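Local atomic coordinates of P35 antigen (Borrelia burgdorferi, PDB entry 4ALY), a protein that is an outer surface lipoprotein of the Lyme disease spirochaete, probably needed for infection after a tick bite, with a molecular role not yet clear. Residues L75-I79 with L203-Y207; R82-I86 with F210-T214; L156-Y162 with V241-N245. One frame throughout, in Å; residues are numbered along the deposited sequence.

Contact 1: residues L75-I79 with L203-Y207; sequences LIQKI and LETLY
L75 of helix 70-95 reaches over segment 203-207 of helix 200-233 with both methyls: CD1 rests on CB of L203 at 3.8 Å, and CD2 on CB of Y207 at 3.7 Å, the two side chains L75 and Y207 lying nearly at right angles. One turn on, I79 CG1 meets Y207 CB at 3.6 Å and lies at the edge of the tyrosine ring, near its plane. I76 begins by heading off the contact, yet its CD1 swings back to L203 CD1 at 3.7 Å. This leucine-isoleucine row is the tight side. I188 of helix 163-189 touches both I79 and L206, so a third helix shares the apolar layer. The other side is looser and more exposed. Y207 has its ring anti to the backbone N (chi1 174°), laid along the outer flank, where K78 CD comes to 4.1 Å from CE1 with its amine carried onward. E204 folds back at chi2 (-63°), and its OE2 lies 3.5 Å from L75 CD1. The segment axes, 10.1 Å apart, run nearly parallel, inclined by 25°. Apolar burial therefore joins the two helices here, while at the flank K78 contributes only aliphatic carbon and E204 lays its carboxylate against a leucine methyl.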
loop_
_atom_site.group_PDB
_atom_site.type_symbol
_atom_site.label_atom_id
_atom_site.label_comp_id
_atom_site.label_asym_id
_atom_site.label_seq_id
_atom_site.Cartn_x
_atom_site.Cartn_y
_atom_site.Cartn_z
ATOM N N LEU A 75 0.781 17.912 19.072
ATOM C CA LEU A 75 0.741 16.501 18.716
ATOM C C LEU A 75 -0.635 16.078 18.269
ATOM O O LEU A 75 -0.732 15.392 17.272
ATOM C CB LEU A 75 1.152 15.589 19.858
ATOM C CG LEU A 75 2.558 15.004 19.967
ATOM C CD1 LEU A 75 2.639 14.222 21.262
ATOM C CD2 LEU A 75 2.919 14.076 18.833
ATOM N N ILE A 76 -1.682 16.454 19.009
ATOM C CA ILE A 76 -3.066 16.119 18.637
ATOM C C ILE A 76 -3.277 16.658 17.228
ATOM O O ILE A 76 -3.535 15.907 16.304
ATOM C CB ILE A 76 -4.148 16.786 19.544
ATOM C CG1 ILE A 76 -3.758 16.841 21.045
ATOM C CG2 ILE A 76 -5.514 16.158 19.333
ATOM C CD1 ILE A 76 -4.020 15.620 21.894
ATOM N N GLN A 77 -3.179 17.977 17.097
ATOM C CA GLN A 77 -3.291 18.680 15.827
ATOM C C GLN A 77 -2.536 17.998 14.675
ATOM O O GLN A 77 -3.125 17.791 13.657
ATOM C CB GLN A 77 -2.844 20.147 15.964
ATOM C CG GLN A 77 -3.977 21.148 16.126
ATOM C CD GLN A 77 -4.718 21.430 14.821
ATOM O OE1 GLN A 77 -5.919 21.193 14.726
ATOM N NE2 GLN A 77 -4.001 21.935 13.806
ATOM N N LYS A 78 -1.258 17.652 14.848
ATOM C CA LYS A 78 -0.459 17.048 13.772
ATOM C C LYS A 78 -0.943 15.653 13.429
ATOM O O LYS A 78 -1.024 15.305 12.265
ATOM C CB LYS A 78 0.997 16.939 14.159
ATOM C CG LYS A 78 1.898 18.072 13.738
ATOM C CD LYS A 78 3.250 17.815 14.393
ATOM C CE LYS A 78 4.175 19.021 14.306
ATOM N NZ LYS A 78 4.602 19.231 12.890
ATOM N N ILE A 79 -1.262 14.860 14.441
ATOM C CA ILE A 79 -1.926 13.572 14.265
ATOM C C ILE A 79 -3.295 13.652 13.558
ATOM O O ILE A 79 -3.622 12.815 12.694
ATOM C CB ILE A 79 -2.102 12.901 15.622
ATOM C CG1 ILE A 79 -0.743 12.399 16.134
ATOM C CG2 ILE A 79 -3.187 11.803 15.585
ATOM C CD1 ILE A 79 -0.747 12.233 17.647
ATOM N N LEU A 203 0.196 9.300 22.561
ATOM C CA LEU A 203 0.235 10.343 21.512
ATOM C C LEU A 203 1.529 10.377 20.699
ATOM O O LEU A 203 1.491 10.656 19.507
ATOM C CB LEU A 203 -0.082 11.725 22.060
ATOM C CG LEU A 203 -1.439 11.909 22.738
ATOM C CD1 LEU A 203 -1.553 13.307 23.320
ATOM C CD2 LEU A 203 -2.608 11.665 21.795
ATOM N N GLU A 204 2.660 10.042 21.305
ATOM C CA GLU A 204 3.936 10.017 20.551
ATOM C C GLU A 204 4.042 8.819 19.626
ATOM O O GLU A 204 4.548 8.931 18.511
ATOM C CB GLU A 204 5.182 10.004 21.498
ATOM C CG GLU A 204 5.554 11.361 22.060
ATOM C CD GLU A 204 5.949 12.350 20.984
ATOM O OE1 GLU A 204 6.153 11.936 19.820
ATOM O OE2 GLU A 204 6.051 13.551 21.298
ATOM N N THR A 205 3.628 7.665 20.144
ATOM C CA THR A 205 3.761 6.433 19.434
ATOM C C THR A 205 2.837 6.484 18.216
ATOM O O THR A 205 3.255 6.210 17.067
ATOM C CB THR A 205 3.441 5.236 20.341
ATOM O OG1 THR A 205 4.575 4.998 21.168
ATOM C CG2 THR A 205 3.181 3.949 19.500
ATOM N N LEU A 206 1.607 6.918 18.438
ATOM C CA LEU A 206 0.690 6.928 17.315
ATOM C C LEU A 206 1.153 7.932 16.259
ATOM O O LEU A 206 1.132 7.661 15.047
ATOM C CB LEU A 206 -0.799 6.939 17.764
ATOM C CG LEU A 206 -1.744 8.111 17.845
ATOM C CD1 LEU A 206 -2.631 8.041 19.087
ATOM C CD2 LEU A 206 -0.929 9.375 17.823
ATOM N N TYR A 207 1.756 9.008 16.729
ATOM C CA TYR A 207 2.391 9.934 15.818
ATOM C C TYR A 207 3.654 9.349 15.154
ATOM O O TYR A 207 3.886 9.542 13.944
ATOM C CB TYR A 207 2.682 11.239 16.514
ATOM C CG TYR A 207 3.475 12.136 15.624
ATOM C CD1 TYR A 207 2.857 12.926 14.615
ATOM C CD2 TYR A 207 4.847 12.146 15.720
ATOM C CE1 TYR A 207 3.631 13.733 13.779
ATOM C CE2 TYR A 207 5.603 12.925 14.899
ATOM C CZ TYR A 207 5.010 13.705 13.948
ATOM O OH TYR A 207 5.878 14.427 13.191
#

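Contact 2: residues R82-I86 with F210-T214; sequences RSENI and FEKLT
R82 runs straight from CB to CD and then turns at chi3 (99°), which swings its guanidinium across the root of F210; F210 CG leaves on the side of its backbone N (chi1 -83°), and the two side chains run past one another head to tail. R82 NE thereby comes to 3.5 Å from F210 CB, the guanidinium and ring planes being 30° apart. Further back, R82 CB sits over one face of the ring, displaced toward its rim. The far end of the ring is received by S83, whose OG lies at the edge, 3.4 Å from F210 CZ, while that hydroxyl is hydrogen-bonded to I79 O one turn earlier in its own helix. I86 CD1 adds an oblique apolar touch, 4.0 Å from F210 CE1. At the outer end, R82 NH2 is 2.9 Å from T214 OG1, which stands at the edge of the guanidinium; the same hydroxyl makes a weak bond of 3.2 Å to F210 O. E211 OE2 is 4.7 Å from R82 NH1, too far for a salt bridge. With the segment axes 12.7 Å apart at closest approach, long side chains must span the gap between helix 70-95 and helix 200-233, and I188, S185 and E182 of helix 163-189 cover the S83 and I86 side. R82 thus meets the phenylalanine mostly through carbon, and its charge probably feels a mild pull from E211.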
loop_
_atom_site.group_PDB
_atom_site.type_symbol
_atom_site.label_atom_id
_atom_site.label_comp_id
_atom_site.label_asym_id
_atom_site.label_seq_id
_atom_site.Cartn_x
_atom_site.Cartn_y
_atom_site.Cartn_z
ATOM N N ARG A 82 -2.524 14.653 9.775
ATOM C CA ARG A 82 -2.098 13.419 9.148
ATOM C C ARG A 82 -3.251 12.406 8.886
ATOM O O ARG A 82 -3.397 11.952 7.743
ATOM C CB ARG A 82 -0.879 12.803 9.851
ATOM C CG ARG A 82 0.446 13.433 9.399
ATOM C CD ARG A 82 1.699 12.984 10.183
ATOM N NE ARG A 82 2.466 11.941 9.467
ATOM C CZ ARG A 82 3.734 12.055 9.056
ATOM N NH1 ARG A 82 4.408 13.168 9.317
ATOM N NH2 ARG A 82 4.330 11.051 8.405
ATOM N N SER A 83 -4.101 12.138 9.880
ATOM C CA SER A 83 -5.320 11.273 9.716
ATOM C C SER A 83 -6.405 11.849 8.784
ATOM O O SER A 83 -7.088 11.116 8.046
ATOM C CB SER A 83 -6.016 10.974 11.061
ATOM O OG SER A 83 -5.168 10.299 11.955
ATOM N N GLU A 84 -6.583 13.161 8.843
ATOM C CA GLU A 84 -7.551 13.826 7.997
ATOM C C GLU A 84 -7.037 13.726 6.584
ATOM O O GLU A 84 -7.771 13.263 5.742
ATOM C CB GLU A 84 -7.748 15.299 8.389
ATOM C CG GLU A 84 -9.085 15.851 7.973
ATOM C CD GLU A 84 -10.241 15.169 8.689
ATOM O OE1 GLU A 84 -10.236 15.179 9.945
ATOM O OE2 GLU A 84 -11.154 14.644 7.996
ATOM N N ASN A 85 -5.784 14.130 6.345
ATOM C CA ASN A 85 -5.176 14.093 5.008
ATOM C C ASN A 85 -5.275 12.707 4.278
ATOM O O ASN A 85 -5.619 12.648 3.076
ATOM C CB ASN A 85 -3.766 14.645 5.042
ATOM C CG ASN A 85 -3.152 14.801 3.667
ATOM O OD1 ASN A 85 -3.731 15.427 2.762
ATOM N ND2 ASN A 85 -1.947 14.254 3.496
ATOM N N ILE A 86 -5.124 11.609 5.028
ATOM C CA ILE A 86 -5.193 10.300 4.449
ATOM C C ILE A 86 -6.596 9.922 4.037
ATOM O O ILE A 86 -6.793 9.354 2.945
ATOM C CB ILE A 86 -4.517 9.267 5.360
ATOM C CG1 ILE A 86 -3.003 9.462 5.231
ATOM C CG2 ILE A 86 -4.922 7.832 5.029
ATOM C CD1 ILE A 86 -2.239 8.773 6.339
ATOM N N PHE A 210 2.677 6.854 12.346
ATOM C CA PHE A 210 2.535 7.518 11.039
ATOM C C PHE A 210 3.829 7.643 10.296
ATOM O O PHE A 210 3.869 7.453 9.087
ATOM C CB PHE A 210 1.838 8.893 11.115
ATOM C CG PHE A 210 0.357 8.776 11.140
ATOM C CD1 PHE A 210 -0.296 7.936 10.189
ATOM C CD2 PHE A 210 -0.400 9.406 12.124
ATOM C CE1 PHE A 210 -1.685 7.763 10.200
ATOM C CE2 PHE A 210 -1.783 9.226 12.158
ATOM C CZ PHE A 210 -2.433 8.415 11.201
ATOM N N GLU A 211 4.887 7.943 11.022
ATOM C CA GLU A 211 6.203 8.073 10.429
ATOM C C GLU A 211 6.769 6.817 9.844
ATOM O O GLU A 211 7.450 6.868 8.815
ATOM C CB GLU A 211 7.168 8.596 11.473
ATOM C CG GLU A 211 7.672 9.977 11.114
ATOM C CD GLU A 211 7.910 10.865 12.321
ATOM O OE1 GLU A 211 8.018 10.371 13.474
ATOM O OE2 GLU A 211 7.982 12.085 12.098
ATOM N N LYS A 212 6.551 5.690 10.508
ATOM C CA LYS A 212 7.032 4.427 9.974
ATOM C C LYS A 212 6.193 4.009 8.773
ATOM O O LYS A 212 6.721 3.571 7.755
ATOM C CB LYS A 212 7.098 3.349 11.058
ATOM C CG LYS A 212 8.371 3.493 11.878
ATOM C CD LYS A 212 8.172 2.952 13.275
ATOM C CE LYS A 212 8.733 3.887 14.329
ATOM N NZ LYS A 212 8.048 3.416 15.545
ATOM N N LEU A 213 4.893 4.199 8.895
ATOM C CA LEU A 213 4.008 4.011 7.777
ATOM C C LEU A 213 4.433 4.771 6.529
ATOM O O LEU A 213 4.505 4.146 5.461
ATOM C CB LEU A 213 2.596 4.376 8.180
ATOM C CG LEU A 213 1.559 3.260 8.288
ATOM C CD1 LEU A 213 2.073 1.837 8.395
ATOM C CD2 LEU A 213 0.501 3.638 9.326
ATOM N N THR A 214 4.742 6.082 6.670
ATOM C CA THR A 214 5.223 6.955 5.570
ATOM C C THR A 214 6.518 6.388 5.013
ATOM O O THR A 214 6.785 6.434 3.814
ATOM C CB THR A 214 5.473 8.400 6.062
ATOM O OG1 THR A 214 4.207 9.048 6.282
ATOM C CG2 THR A 214 6.326 9.249 5.037
#

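Contact 3: residues L156-Y162 with V241-N245; sequences LSQDSNY and VSKLN. With SO4 (sulfate ion), chain C.
Y162 OH and S242 OG are hydrogen-bonded at 2.6 Å, and either hydroxyl could be the donor. Behind this bond the tyrosine ring lies between two side chains: N161 CB stands over one face near the rim, and N245 CB over the centre of the opposite face, a CH-pi contact of 3.7 Å to the ring centroid. With CG anti to the backbone N (chi1 -180°), the N245 amide lies over the CD1-CE1 side, stacked 18° from the ring plane. Its two ends are used separately. ND2 donates to O4 of a sulfate ion, probably from the crystallisation liquor, at 3.1 Å and with an N-H...O angle of 149°, whereas OD1 accepts a bond of 3.2 Å from a water that also donates to Y162 O at 2.8 Å. In this all-helical fold the contact packs the end of helix 143-157 and the turn after it, leading to helix 163-189, against the first turn of helix 241-250. D159 shapes that turn: OD1 accepts from N161 N at 3.0 Å, on the anti side of the carboxylate, forming an Asx turn. Beneath the polar layer, L156 CD2 packs on V241 CG2 at 3.5 Å, and V241 CG2 also touches the Y162 ring obliquely. L156 CG meets L244 CD2 at 3.8 Å, and V166 of helix 163-189 touches L156.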
loop_
_atom_site.group_PDB
_atom_site.type_symbol
_atom_site.label_atom_id
_atom_site.label_comp_id
_atom_site.label_asym_id
_atom_site.label_seq_id
_atom_site.Cartn_x
_atom_site.Cartn_y
_atom_site.Cartn_z
ATOM N N LEU A 156 5.868 -10.371 -16.413
ATOM C CA LEU A 156 6.054 -11.434 -15.440
ATOM C C LEU A 156 4.771 -12.216 -15.179
ATOM O O LEU A 156 4.800 -13.431 -15.039
ATOM C CB LEU A 156 6.510 -10.858 -14.105
ATOM C CG LEU A 156 7.926 -10.339 -13.981
ATOM C CD1 LEU A 156 8.147 -9.579 -12.661
ATOM C CD2 LEU A 156 8.939 -11.498 -14.200
ATOM N N SER A 157 3.645 -11.535 -15.071
ATOM C CA SER A 157 2.405 -12.224 -14.752
ATOM C C SER A 157 1.976 -13.199 -15.895
ATOM O O SER A 157 1.282 -14.206 -15.677
ATOM C CB SER A 157 1.328 -11.192 -14.416
ATOM O OG SER A 157 0.091 -11.803 -14.004
ATOM N N GLN A 158 2.431 -12.922 -17.120
ATOM C CA GLN A 158 2.236 -13.849 -18.255
ATOM C C GLN A 158 2.932 -15.234 -18.073
ATOM O O GLN A 158 2.750 -16.174 -18.874
ATOM C CB GLN A 158 2.679 -13.145 -19.546
ATOM C CG GLN A 158 1.692 -12.066 -19.996
ATOM C CD GLN A 158 2.060 -11.376 -21.292
ATOM O OE1 GLN A 158 2.952 -10.531 -21.339
ATOM N NE2 GLN A 158 1.355 -11.701 -22.337
ATOM N N ASP A 159 3.741 -15.351 -17.028
ATOM C CA ASP A 159 4.422 -16.577 -16.740
ATOM C C ASP A 159 3.965 -17.020 -15.363
ATOM O O ASP A 159 4.243 -16.338 -14.371
ATOM C CB ASP A 159 5.945 -16.339 -16.772
ATOM C CG ASP A 159 6.783 -17.643 -16.627
ATOM O OD1 ASP A 159 6.401 -18.588 -15.935
ATOM O OD2 ASP A 159 7.895 -17.702 -17.162
ATOM N N SER A 160 3.291 -18.163 -15.308
ATOM C CA SER A 160 2.701 -18.690 -14.066
ATOM C C SER A 160 3.707 -18.979 -13.025
ATOM O O SER A 160 3.306 -19.010 -11.865
ATOM C CB SER A 160 2.001 -20.052 -14.273
ATOM O OG SER A 160 1.561 -20.181 -15.605
ATOM N N ASN A 161 4.983 -19.273 -13.363
ATOM C CA ASN A 161 5.973 -19.347 -12.261
ATOM C C ASN A 161 6.286 -18.030 -11.650
ATOM O O ASN A 161 6.774 -17.991 -10.514
ATOM C CB ASN A 161 7.306 -19.905 -12.684
ATOM C CG ASN A 161 7.159 -21.249 -13.136
ATOM O OD1 ASN A 161 7.009 -21.481 -14.353
ATOM N ND2 ASN A 161 6.953 -22.149 -12.172
ATOM N N TYR A 162 6.068 -16.942 -12.393
ATOM C CA TYR A 162 6.421 -15.616 -11.798
ATOM C C TYR A 162 5.205 -14.821 -11.323
ATOM O O TYR A 162 5.353 -13.785 -10.732
ATOM C CB TYR A 162 7.234 -14.830 -12.788
ATOM C CG TYR A 162 8.431 -15.588 -13.249
ATOM C CD1 TYR A 162 9.189 -16.361 -12.348
ATOM C CD2 TYR A 162 8.808 -15.569 -14.570
ATOM C CE1 TYR A 162 10.297 -17.042 -12.774
ATOM C CE2 TYR A 162 9.888 -16.278 -15.016
ATOM C CZ TYR A 162 10.633 -16.993 -14.108
ATOM O OH TYR A 162 11.764 -17.644 -14.552
ATOM N N VAL A 241 12.352 -12.689 -19.332
ATOM C CA VAL A 241 11.491 -12.640 -18.169
ATOM C C VAL A 241 12.103 -13.239 -16.887
ATOM O O VAL A 241 11.815 -12.755 -15.805
ATOM C CB VAL A 241 10.095 -13.191 -18.522
ATOM C CG1 VAL A 241 10.150 -14.636 -18.981
ATOM C CG2 VAL A 241 9.145 -12.996 -17.345
ATOM N N SER A 242 13.004 -14.224 -16.993
ATOM C CA SER A 242 13.702 -14.726 -15.795
ATOM C C SER A 242 14.541 -13.670 -15.169
ATOM O O SER A 242 14.606 -13.602 -13.947
ATOM C CB SER A 242 14.601 -15.938 -16.088
ATOM O OG SER A 242 13.793 -17.116 -16.104
ATOM N N LYS A 243 15.247 -12.876 -15.977
ATOM C CA LYS A 243 16.139 -11.848 -15.416
ATOM C C LYS A 243 15.187 -10.819 -14.828
ATOM O O LYS A 243 15.408 -10.371 -13.733
ATOM C CB LYS A 243 17.030 -11.205 -16.484
ATOM C CG LYS A 243 17.938 -12.167 -17.221
ATOM C CD LYS A 243 19.243 -11.494 -17.613
ATOM C CE LYS A 243 20.413 -12.489 -17.738
ATOM N NZ LYS A 243 20.549 -12.937 -19.145
ATOM N N LEU A 244 14.054 -10.564 -15.515
ATOM C CA LEU A 244 13.090 -9.592 -15.028
ATOM C C LEU A 244 12.625 -10.078 -13.652
ATOM O O LEU A 244 12.653 -9.306 -12.678
ATOM C CB LEU A 244 11.945 -9.321 -16.011
ATOM C CG LEU A 244 10.913 -8.314 -15.467
ATOM C CD1 LEU A 244 11.597 -6.985 -15.029
ATOM C CD2 LEU A 244 9.701 -8.063 -16.385
ATOM N N ASN A 245 12.226 -11.358 -13.573
ATOM C CA ASN A 245 11.882 -11.954 -12.288
ATOM C C ASN A 245 12.959 -11.763 -11.188
ATOM O O ASN A 245 12.631 -11.391 -10.064
ATOM C CB ASN A 245 11.557 -13.445 -12.445
ATOM C CG ASN A 245 11.197 -14.078 -11.124
ATOM O OD1 ASN A 245 10.165 -13.755 -10.548
ATOM N ND2 ASN A 245 12.082 -14.965 -10.613
HETATM S S SO4 C . 11.731 -16.816 -7.109
HETATM O O1 SO4 C . 10.394 -16.546 -6.567
HETATM O O2 SO4 C . 12.210 -17.858 -6.218
HETATM O O3 SO4 C . 12.689 -15.684 -7.080
HETATM O O4 SO4 C . 11.519 -17.245 -8.532
HETATM O O HOH W 1 7.528 -11.968 -10.839
#

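In the fold
From the N terminus, helix 70-95 supplies the first halves of contact 1 and then contact 2, and the end of helix 143-157 with the turn after it supplies that of contact 3. Helix 200-233 then returns 203-207 and 210-214, closing loops of 123 intervening residues each, and helix 241-250 closes contact 3 with 241-245. All three loops cross one another and none is nested. Contacts 1 and 2 touch, their centres 10 Å apart, and join the same two helices, whose segments are further apart in the second. Contact 3 lies on the opposite side of the chain's centre, about 43 Å from contact 1 between centres, and fastens the far end of the elongated helical fold.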